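Local structure of Lin2634 protein (Listeria innocua, 3MZO) at residues 68-73 with 102-107; 144-149 with 160-165; 169-174 with 181-186. The protein binds calcium ions and is probably a metal-dependent phosphohydrolase of the HD-domain superfamily, related to the 5'-deoxynucleotidase YfbR. One frame throughout, in Å; residues are numbered along the deposited sequence.

The three contacts follow one another along an all-helical chain. Contact 1 comes first and joins the loop after helix 58-67 to helix 87-108. Contact 2 pairs helix 129-151 with helix 158-172. Contact 3 pairs the later part of helix 158-172 with helix 177-191. Contacts 2 and 3 therefore share a helix, and their centres are about 15 Å apart. They touch where Y144 OH meets I186 CG2 at 3.4 Å. Contact 1 lies on the opposite side of the chain's centre, its centre about 28 Å from that of contact 2 and about 31 Å from that of contact 3. It carries H68 and D69 of the calcium site. Contacts 2 and 3 are helix packing, but helix 129-151 carries the calcium ligand D138.

Contact 1 (68-73 with 102-107); sequences HDYSEL and KNFISR. With CA (calcium ion), chain M; CA (calcium ion), chain K.
Y70 meets F104 ring to ring, in an offset edge-to-face pair. The edge of Y70 is turned toward the face of F104. The centroids are 5.8 Å apart and the planes stand at 73°. Y70 CE2 lies 3.9 Å from F104 CE1, and Y70 OH comes to 3.2 Å from F104 CZ. Y70 CG is anti to the backbone N (chi1 180°), which sends the ring away from the metal site toward helix 87-108. The hydroxyl is hydrogen-bonded to S10 OG.

The residues just before Y70 bind two calcium ions. D69 bridges them: OD1 is 2.5 Å from one calcium and OD2 is 2.4 Å from the other. The first calcium also takes H68 O and three waters. One of these waters donates to E72 OE2, and another is hydrogen-bonded to S71 OG. The second calcium lies in the plane of the H68 ring, 2.9 Å from NE2, a long bond. H34 and D138 complete its protein ligands, giving the H...HD...D set of the HD domain. A hydrogen bond from H68 ND1 to A65 O holds the imidazole on its other nitrogen.

L121 of helix 114-121 packs on Y70. Y84 of a second subunit meets F104 edge-to-face.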
# COMPACT_ATOMS: atom_id res chain seq x y z
N HIS B 68 -21.07 2.80 -16.91
CA HIS B 68 -22.12 2.85 -15.88
C HIS B 68 -21.64 3.38 -14.54
O HIS B 68 -22.45 3.93 -13.84
CB HIS B 68 -22.83 1.51 -15.68
CG HIS B 68 -22.06 0.51 -14.86
ND1 HIS B 68 -21.00 -0.20 -15.36
CD2 HIS B 68 -22.29 0.03 -13.62
CE1 HIS B 68 -20.54 -1.02 -14.43
NE2 HIS B 68 -21.31 -0.91 -13.36
N ASP B 69 -20.36 3.24 -14.21
CA ASP B 69 -19.85 3.75 -12.93
C ASP B 69 -18.83 4.90 -13.03
O ASP B 69 -18.20 5.26 -12.04
CB ASP B 69 -19.28 2.58 -12.10
CG ASP B 69 -20.35 1.83 -11.33
OD1 ASP B 69 -21.45 2.33 -11.21
OD2 ASP B 69 -20.09 0.75 -10.77
N TYR B 70 -18.73 5.51 -14.20
CA TYR B 70 -17.87 6.65 -14.40
C TYR B 70 -18.18 7.76 -13.38
O TYR B 70 -17.27 8.42 -12.88
CB TYR B 70 -17.99 7.16 -15.86
CG TYR B 70 -17.12 8.36 -16.11
CD1 TYR B 70 -15.77 8.22 -16.33
CD2 TYR B 70 -17.65 9.64 -16.08
CE1 TYR B 70 -14.95 9.31 -16.51
CE2 TYR B 70 -16.84 10.75 -16.27
CZ TYR B 70 -15.49 10.58 -16.49
OH TYR B 70 -14.68 11.67 -16.65
N SER B 71 -19.45 7.93 -13.02
CA SER B 71 -19.86 8.98 -12.06
C SER B 71 -19.31 8.81 -10.66
O SER B 71 -19.34 9.77 -9.84
CB SER B 71 -21.39 9.09 -11.99
OG SER B 71 -22.01 7.85 -11.70
N GLU B 72 -18.79 7.61 -10.35
CA GLU B 72 -18.15 7.40 -9.05
C GLU B 72 -16.90 8.28 -8.88
O GLU B 72 -16.37 8.43 -7.76
CB GLU B 72 -17.95 5.91 -8.75
CG GLU B 72 -19.28 5.28 -8.23
CD GLU B 72 -19.27 3.76 -8.11
OE1 GLU B 72 -18.27 3.19 -7.61
OE2 GLU B 72 -20.28 3.12 -8.48
N LEU B 73 -16.47 8.92 -9.97
CA LEU B 73 -15.38 9.89 -9.91
C LEU B 73 -15.69 11.04 -8.96
O LEU B 73 -14.77 11.59 -8.35
CB LEU B 73 -15.13 10.52 -11.27
CG LEU B 73 -13.91 10.16 -12.07
CD1 LEU B 73 -14.03 10.97 -13.36
CD2 LEU B 73 -12.64 10.51 -11.35
N LYS B 102 -24.57 15.92 -15.02
CA LYS B 102 -24.96 16.97 -15.96
C LYS B 102 -24.00 18.19 -15.87
O LYS B 102 -23.56 18.73 -16.90
CB LYS B 102 -26.42 17.39 -15.70
CG LYS B 102 -26.95 18.56 -16.56
N ASN B 103 -23.68 18.60 -14.65
CA ASN B 103 -22.78 19.73 -14.42
C ASN B 103 -21.34 19.36 -14.77
O ASN B 103 -20.57 20.20 -15.26
CB ASN B 103 -22.88 20.21 -12.96
CG ASN B 103 -24.34 20.54 -12.53
OD1 ASN B 103 -25.23 20.65 -13.37
ND2 ASN B 103 -24.57 20.67 -11.22
N PHE B 104 -20.94 18.11 -14.53
CA PHE B 104 -19.61 17.67 -14.94
C PHE B 104 -19.45 17.85 -16.46
O PHE B 104 -18.51 18.48 -16.92
CB PHE B 104 -19.34 16.21 -14.53
CG PHE B 104 -18.06 15.66 -15.09
CD1 PHE B 104 -18.02 15.11 -16.36
CD2 PHE B 104 -16.89 15.71 -14.34
CE1 PHE B 104 -16.83 14.62 -16.90
CE2 PHE B 104 -15.69 15.21 -14.88
CZ PHE B 104 -15.67 14.67 -16.16
N ILE B 105 -20.41 17.32 -17.22
CA ILE B 105 -20.38 17.37 -18.69
C ILE B 105 -20.35 18.81 -19.20
O ILE B 105 -19.57 19.13 -20.11
CB ILE B 105 -21.57 16.57 -19.30
CG1 ILE B 105 -21.41 15.08 -18.95
CG2 ILE B 105 -21.64 16.75 -20.83
CD1 ILE B 105 -22.65 14.24 -19.07
N SER B 106 -21.15 19.68 -18.58
CA SER B 106 -21.24 21.08 -18.99
C SER B 106 -19.92 21.81 -18.77
O SER B 106 -19.57 22.69 -19.56
CB SER B 106 -22.37 21.79 -18.23
OG SER B 106 -23.62 21.18 -18.50
N ARG B 107 -19.21 21.46 -17.70
CA ARG B 107 -17.94 22.11 -17.35
C ARG B 107 -16.73 21.56 -18.07
O ARG B 107 -15.86 22.32 -18.50
CB ARG B 107 -17.66 21.98 -15.85
CG ARG B 107 -18.10 23.16 -15.03
CD ARG B 107 -17.81 22.91 -13.56
NE ARG B 107 -18.25 24.03 -12.72
CA CA M . -23.47 3.76 -11.50
CA CA K . -21.83 -0.93 -10.55
O HOH W 1 -23.68 0.94 -10.50
O HOH W 2 -23.74 5.81 -12.21
O HOH W 3 -22.52 4.32 -9.25
O HOH W 4 -25.34 2.54 -12.81

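Contact 2 (144-149 with 160-165); sequences YESFGE and VEIYSE
S146 packs against I162 and Y163 where the two helices come nearest. The CA atoms of S146 and Y163 are 5.6 Å apart. The axes of 144-149 and 160-165 approach to 8.5 Å, with 143° between their directions, so the helices run roughly antiparallel.

This is the tight part. S146 OG lies 3.3 Å from Y163 CB, near the plane of the tyrosine ring at its edge. S146 CB meets the CG2 branch of I162 at 3.8 Å. No hydrogen bond crosses between the segments. S146 OG, between the backbone N and the carbonyl carbon (chi1 68°), turns back to its own helix and hydrogen-bonds mainly to L142 O, with L143 O a second acceptor.

Packing is sparser beyond the serine. F147 and Y163 lie side by side and point the same way, and F147 CD1 reaches Y163 CE2 at 4.0 Å. This is an apolar contact at the edge of the F147 ring. L201 of helix 201-211 packs on both rings, and Y163 OH is hydrogen-bonded to T205 OG1.

On the partly exposed side, CB of S164 points away from helix 144-149. In one of its two conformers, S164 OG bonds to V160 O at 2.7 Å, and S164 N reaches the same oxygen from its opposite face.

The arrangement is an antiparallel helical hairpin, a small residue at its closest point, within the all-helical HD-domain fold.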
# COMPACT_ATOMS: atom_id res chain seq x y z
N TYR B 144 -19.70 -12.27 -7.64
CA TYR B 144 -18.31 -12.79 -7.63
C TYR B 144 -17.42 -12.16 -6.54
O TYR B 144 -16.61 -12.84 -5.90
CB TYR B 144 -17.66 -12.67 -9.05
CG TYR B 144 -17.96 -13.90 -9.88
CD1 TYR B 144 -19.19 -14.06 -10.51
CD2 TYR B 144 -17.03 -14.94 -9.98
CE1 TYR B 144 -19.49 -15.21 -11.24
CE2 TYR B 144 -17.30 -16.09 -10.71
CZ TYR B 144 -18.54 -16.21 -11.34
OH TYR B 144 -18.84 -17.31 -12.07
N GLU B 145 -17.53 -10.85 -6.37
CA GLU B 145 -16.71 -10.16 -5.35
C GLU B 145 -17.10 -10.65 -3.96
O GLU B 145 -16.26 -10.91 -3.15
CB GLU B 145 -16.96 -8.66 -5.33
CG GLU B 145 -16.40 -7.81 -6.42
CD GLU B 145 -16.85 -6.34 -6.27
OE1 GLU B 145 -18.07 -6.12 -6.03
OE2 GLU B 145 -16.02 -5.41 -6.40
N SER B 146 -18.40 -10.78 -3.69
CA SER B 146 -18.84 -11.16 -2.37
C SER B 146 -18.55 -12.66 -2.14
O SER B 146 -18.15 -13.08 -1.04
CB SER B 146 -20.31 -10.80 -2.16
OG SER B 146 -21.16 -11.59 -2.97
N PHE B 147 -18.72 -13.44 -3.21
CA PHE B 147 -18.42 -14.86 -3.21
C PHE B 147 -16.96 -15.10 -2.84
O PHE B 147 -16.66 -15.95 -2.00
CB PHE B 147 -18.73 -15.44 -4.61
CG PHE B 147 -18.43 -16.89 -4.74
CD1 PHE B 147 -19.39 -17.84 -4.41
CD2 PHE B 147 -17.21 -17.32 -5.23
CE1 PHE B 147 -19.12 -19.22 -4.55
CE2 PHE B 147 -16.93 -18.69 -5.38
CZ PHE B 147 -17.89 -19.64 -5.02
N GLY B 148 -16.08 -14.33 -3.45
CA GLY B 148 -14.65 -14.44 -3.20
C GLY B 148 -14.36 -14.23 -1.73
O GLY B 148 -13.63 -15.00 -1.14
N GLU B 149 -14.95 -13.20 -1.14
CA GLU B 149 -14.74 -12.92 0.28
C GLU B 149 -15.27 -14.03 1.19
O GLU B 149 -14.61 -14.43 2.17
CB GLU B 149 -15.33 -11.55 0.63
CG GLU B 149 -14.61 -10.37 -0.11
CD GLU B 149 -13.11 -10.28 0.20
OE1 GLU B 149 -12.74 -10.39 1.38
OE2 GLU B 149 -12.29 -10.04 -0.73
N VAL B 160 -22.19 -12.04 2.97
CA VAL B 160 -23.30 -12.98 2.77
C VAL B 160 -24.56 -12.23 2.38
O VAL B 160 -25.34 -12.69 1.52
CB VAL B 160 -23.58 -13.79 4.06
CG1 VAL B 160 -25.01 -14.39 4.04
CG2 VAL B 160 -22.51 -14.87 4.23
N GLU B 161 -24.76 -11.07 2.98
CA GLU B 161 -25.92 -10.24 2.67
C GLU B 161 -25.87 -9.69 1.26
O GLU B 161 -26.90 -9.63 0.57
CB GLU B 161 -26.05 -9.08 3.67
CG GLU B 161 -26.40 -9.52 5.10
CD GLU B 161 -26.07 -8.44 6.16
OE1 GLU B 161 -25.96 -7.24 5.80
OE2 GLU B 161 -25.91 -8.81 7.35
N ILE B 162 -24.69 -9.27 0.81
CA ILE B 162 -24.50 -8.77 -0.56
C ILE B 162 -24.78 -9.91 -1.58
O ILE B 162 -25.45 -9.71 -2.58
CB ILE B 162 -23.06 -8.21 -0.75
CG1 ILE B 162 -22.86 -6.93 0.09
CG2 ILE B 162 -22.76 -7.93 -2.23
CD1 ILE B 162 -21.39 -6.55 0.37
N TYR B 163 -24.21 -11.08 -1.32
CA TYR B 163 -24.37 -12.23 -2.18
C TYR B 163 -25.87 -12.57 -2.31
O TYR B 163 -26.39 -12.78 -3.43
CB TYR B 163 -23.58 -13.40 -1.58
CG TYR B 163 -23.74 -14.71 -2.32
CD1 TYR B 163 -24.77 -15.60 -1.99
CD2 TYR B 163 -22.88 -15.05 -3.36
CE1 TYR B 163 -24.92 -16.81 -2.67
CE2 TYR B 163 -23.02 -16.26 -4.04
CZ TYR B 163 -24.04 -17.13 -3.69
OH TYR B 163 -24.18 -18.32 -4.37
N SER B 164 -26.56 -12.58 -1.18
CA SER B 164 -27.97 -12.92 -1.14
C SER B 164 -28.80 -11.94 -1.97
O SER B 164 -29.66 -12.35 -2.77
CB SER B 164 -28.44 -12.96 0.31
OG SER B 164 -27.72 -13.96 1.00
N GLU B 165 -28.52 -10.65 -1.81
CA GLU B 165 -29.23 -9.61 -2.53
C GLU B 165 -28.96 -9.71 -4.01
O GLU B 165 -29.89 -9.58 -4.81
CB GLU B 165 -28.82 -8.22 -2.03
CG GLU B 165 -29.57 -7.02 -2.70
CD GLU B 165 -29.06 -6.62 -4.13
OE1 GLU B 165 -27.84 -6.75 -4.45
OE2 GLU B 165 -29.90 -6.16 -4.94

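Contact 3 (169-174 with 181-186); sequences TIYEYR and YFLKEI
I170, Y171 and R174 meet F182 and L183 across an antiparallel helical hairpin of the all-helical HD-domain fold. Here helix 177-191 returns beside helix 158-172. This is structural packing, with no hydrogen bond between the two segments.

The main aromatic interaction is a CH-pi contact. L183 CD2 sits over one face of the Y171 ring, 4.0 Å from the centroid and 28° off the ring normal. It is displaced toward the hydroxyl end, and CZ is the nearest ring atom at 3.5 Å. The other methyl, CD1, touches the ring at CE1, at 3.8 Å. L183 therefore applies both branches to the tyrosine. Its CG is anti to the carbonyl carbon (chi1 -63°), and the fork spreads across the ring.

Purely apolar packing lies deeper. I170 CG2 approaches F182 CD2 at 4.0 Å, and the two side chains cross at about a right angle. Both residues are buried. V179 also packs on I170, while L143 of helix 129-151 and L187 cover parts of F182. On the solvent side, R174 CB, in one of the residue's two conformers, is 4.4 Å from L183 CD1. A212 packs on both Y171 and R174.

Polar interactions stay outside the interface or within one segment. The Y171 hydroxyl is hydrogen-bonded to T209 OG1, which ties the ring to helix 201-211. Backbone bonds from E172 N to T169 O and from Y173 N to I170 O each step back three residues. The second segment has a wider, pi-type turn at 182-186. It also keeps ordinary bonds that step back four residues: E185 N bonds to Y181 O, and I186 N bonds to F182 O at 3.0 Å.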
# COMPACT_ATOMS: atom_id res chain seq x y z
N THR B 169 -31.76 -10.65 -6.85
CA THR B 169 -32.00 -9.77 -7.99
C THR B 169 -31.80 -10.48 -9.34
O THR B 169 -32.66 -10.38 -10.21
CB THR B 169 -31.12 -8.53 -7.89
OG1 THR B 169 -31.36 -7.93 -6.62
CG2 THR B 169 -31.43 -7.51 -8.97
N ILE B 170 -30.69 -11.20 -9.51
CA ILE B 170 -30.49 -11.98 -10.74
C ILE B 170 -31.73 -12.88 -11.04
O ILE B 170 -32.16 -13.00 -12.20
CB ILE B 170 -29.17 -12.83 -10.65
CG1 ILE B 170 -27.96 -11.91 -10.69
CG2 ILE B 170 -29.07 -13.82 -11.80
CD1 ILE B 170 -26.66 -12.57 -10.30
N TYR B 171 -32.31 -13.48 -10.00
CA TYR B 171 -33.50 -14.34 -10.19
C TYR B 171 -34.70 -13.62 -10.73
O TYR B 171 -35.53 -14.26 -11.36
CB TYR B 171 -33.94 -15.00 -8.89
CG TYR B 171 -33.42 -16.37 -8.77
CD1 TYR B 171 -33.98 -17.42 -9.52
CD2 TYR B 171 -32.35 -16.65 -7.93
CE1 TYR B 171 -33.49 -18.70 -9.42
CE2 TYR B 171 -31.85 -17.92 -7.82
CZ TYR B 171 -32.41 -18.95 -8.57
OH TYR B 171 -31.90 -20.22 -8.43
N GLU B 172 -34.82 -12.32 -10.46
CA GLU B 172 -35.91 -11.49 -10.99
C GLU B 172 -35.88 -11.46 -12.51
O GLU B 172 -36.87 -11.15 -13.15
CB GLU B 172 -35.80 -10.03 -10.51
CG GLU B 172 -36.04 -9.77 -9.02
CD GLU B 172 -35.95 -8.29 -8.66
OE1 GLU B 172 -36.10 -7.43 -9.55
OE2 GLU B 172 -35.72 -7.99 -7.48
N TYR B 173 -34.71 -11.74 -13.08
CA TYR B 173 -34.53 -11.64 -14.54
C TYR B 173 -34.46 -13.03 -15.23
O TYR B 173 -33.96 -13.17 -16.36
CB TYR B 173 -33.25 -10.83 -14.83
CG TYR B 173 -33.29 -9.35 -14.43
CD1 TYR B 173 -32.96 -8.93 -13.15
CD2 TYR B 173 -33.57 -8.37 -15.38
CE1 TYR B 173 -32.97 -7.57 -12.81
CE2 TYR B 173 -33.56 -7.03 -15.05
CZ TYR B 173 -33.26 -6.63 -13.77
OH TYR B 173 -33.28 -5.28 -13.49
N ARG B 174 -35.00 -14.05 -14.57
CA ARG B 174 -34.90 -15.43 -15.05
C ARG B 174 -35.62 -15.72 -16.37
O ARG B 174 -35.43 -16.79 -16.94
CB ARG B 174 -35.38 -16.42 -13.97
CG ARG B 174 -36.86 -16.32 -13.63
CD ARG B 174 -37.30 -17.39 -12.62
NE ARG B 174 -37.07 -16.98 -11.24
CZ ARG B 174 -37.90 -16.20 -10.56
NH1 ARG B 174 -39.03 -15.79 -11.12
NH2 ARG B 174 -37.60 -15.86 -9.32
N TYR B 181 -29.17 -19.21 -18.69
CA TYR B 181 -27.84 -19.78 -18.84
C TYR B 181 -27.05 -19.70 -17.54
O TYR B 181 -26.45 -20.69 -17.12
CB TYR B 181 -27.04 -19.11 -19.96
CG TYR B 181 -25.76 -19.87 -20.18
CD1 TYR B 181 -25.73 -20.98 -21.01
CD2 TYR B 181 -24.59 -19.53 -19.49
CE1 TYR B 181 -24.57 -21.71 -21.20
CE2 TYR B 181 -23.42 -20.25 -19.68
CZ TYR B 181 -23.42 -21.34 -20.54
OH TYR B 181 -22.29 -22.08 -20.72
N PHE B 182 -27.00 -18.53 -16.93
CA PHE B 182 -26.28 -18.36 -15.66
C PHE B 182 -26.67 -19.39 -14.56
O PHE B 182 -25.79 -19.97 -13.92
CB PHE B 182 -26.44 -16.93 -15.12
CG PHE B 182 -25.83 -16.74 -13.75
CD1 PHE B 182 -24.49 -16.40 -13.62
CD2 PHE B 182 -26.60 -16.92 -12.60
CE1 PHE B 182 -23.91 -16.25 -12.39
CE2 PHE B 182 -26.03 -16.76 -11.34
CZ PHE B 182 -24.66 -16.43 -11.25
N LEU B 183 -27.97 -19.61 -14.35
CA LEU B 183 -28.44 -20.49 -13.28
C LEU B 183 -28.18 -21.96 -13.62
O LEU B 183 -27.80 -22.75 -12.75
CB LEU B 183 -29.93 -20.29 -13.04
CG LEU B 183 -30.33 -18.90 -12.56
CD1 LEU B 183 -31.83 -18.70 -12.79
CD2 LEU B 183 -29.94 -18.73 -11.08
N LYS B 184 -28.37 -22.33 -14.88
CA LYS B 184 -28.15 -23.71 -15.30
C LYS B 184 -26.66 -24.12 -15.25
O LYS B 184 -26.31 -25.20 -14.77
CB LYS B 184 -28.73 -23.91 -16.70
CG LYS B 184 -28.76 -25.35 -17.21
CD LYS B 184 -29.11 -25.41 -18.70
CE LYS B 184 -29.03 -26.85 -19.23
NZ LYS B 184 -29.59 -26.94 -20.58
N GLU B 185 -25.78 -23.26 -15.75
CA GLU B 185 -24.39 -23.65 -15.99
C GLU B 185 -23.35 -22.98 -15.11
O GLU B 185 -22.40 -23.63 -14.67
CB GLU B 185 -24.04 -23.40 -17.46
CG GLU B 185 -24.89 -24.17 -18.45
CD GLU B 185 -24.68 -25.68 -18.40
OE1 GLU B 185 -23.69 -26.15 -17.79
OE2 GLU B 185 -25.52 -26.39 -18.99
N ILE B 186 -23.53 -21.70 -14.81
CA ILE B 186 -22.48 -20.95 -14.13
C ILE B 186 -22.63 -21.08 -12.61
O ILE B 186 -21.66 -21.37 -11.94
CB ILE B 186 -22.45 -19.49 -14.57
CG1 ILE B 186 -22.26 -19.41 -16.10
CG2 ILE B 186 -21.37 -18.67 -13.80
CD1 ILE B 186 -22.35 -18.00 -16.63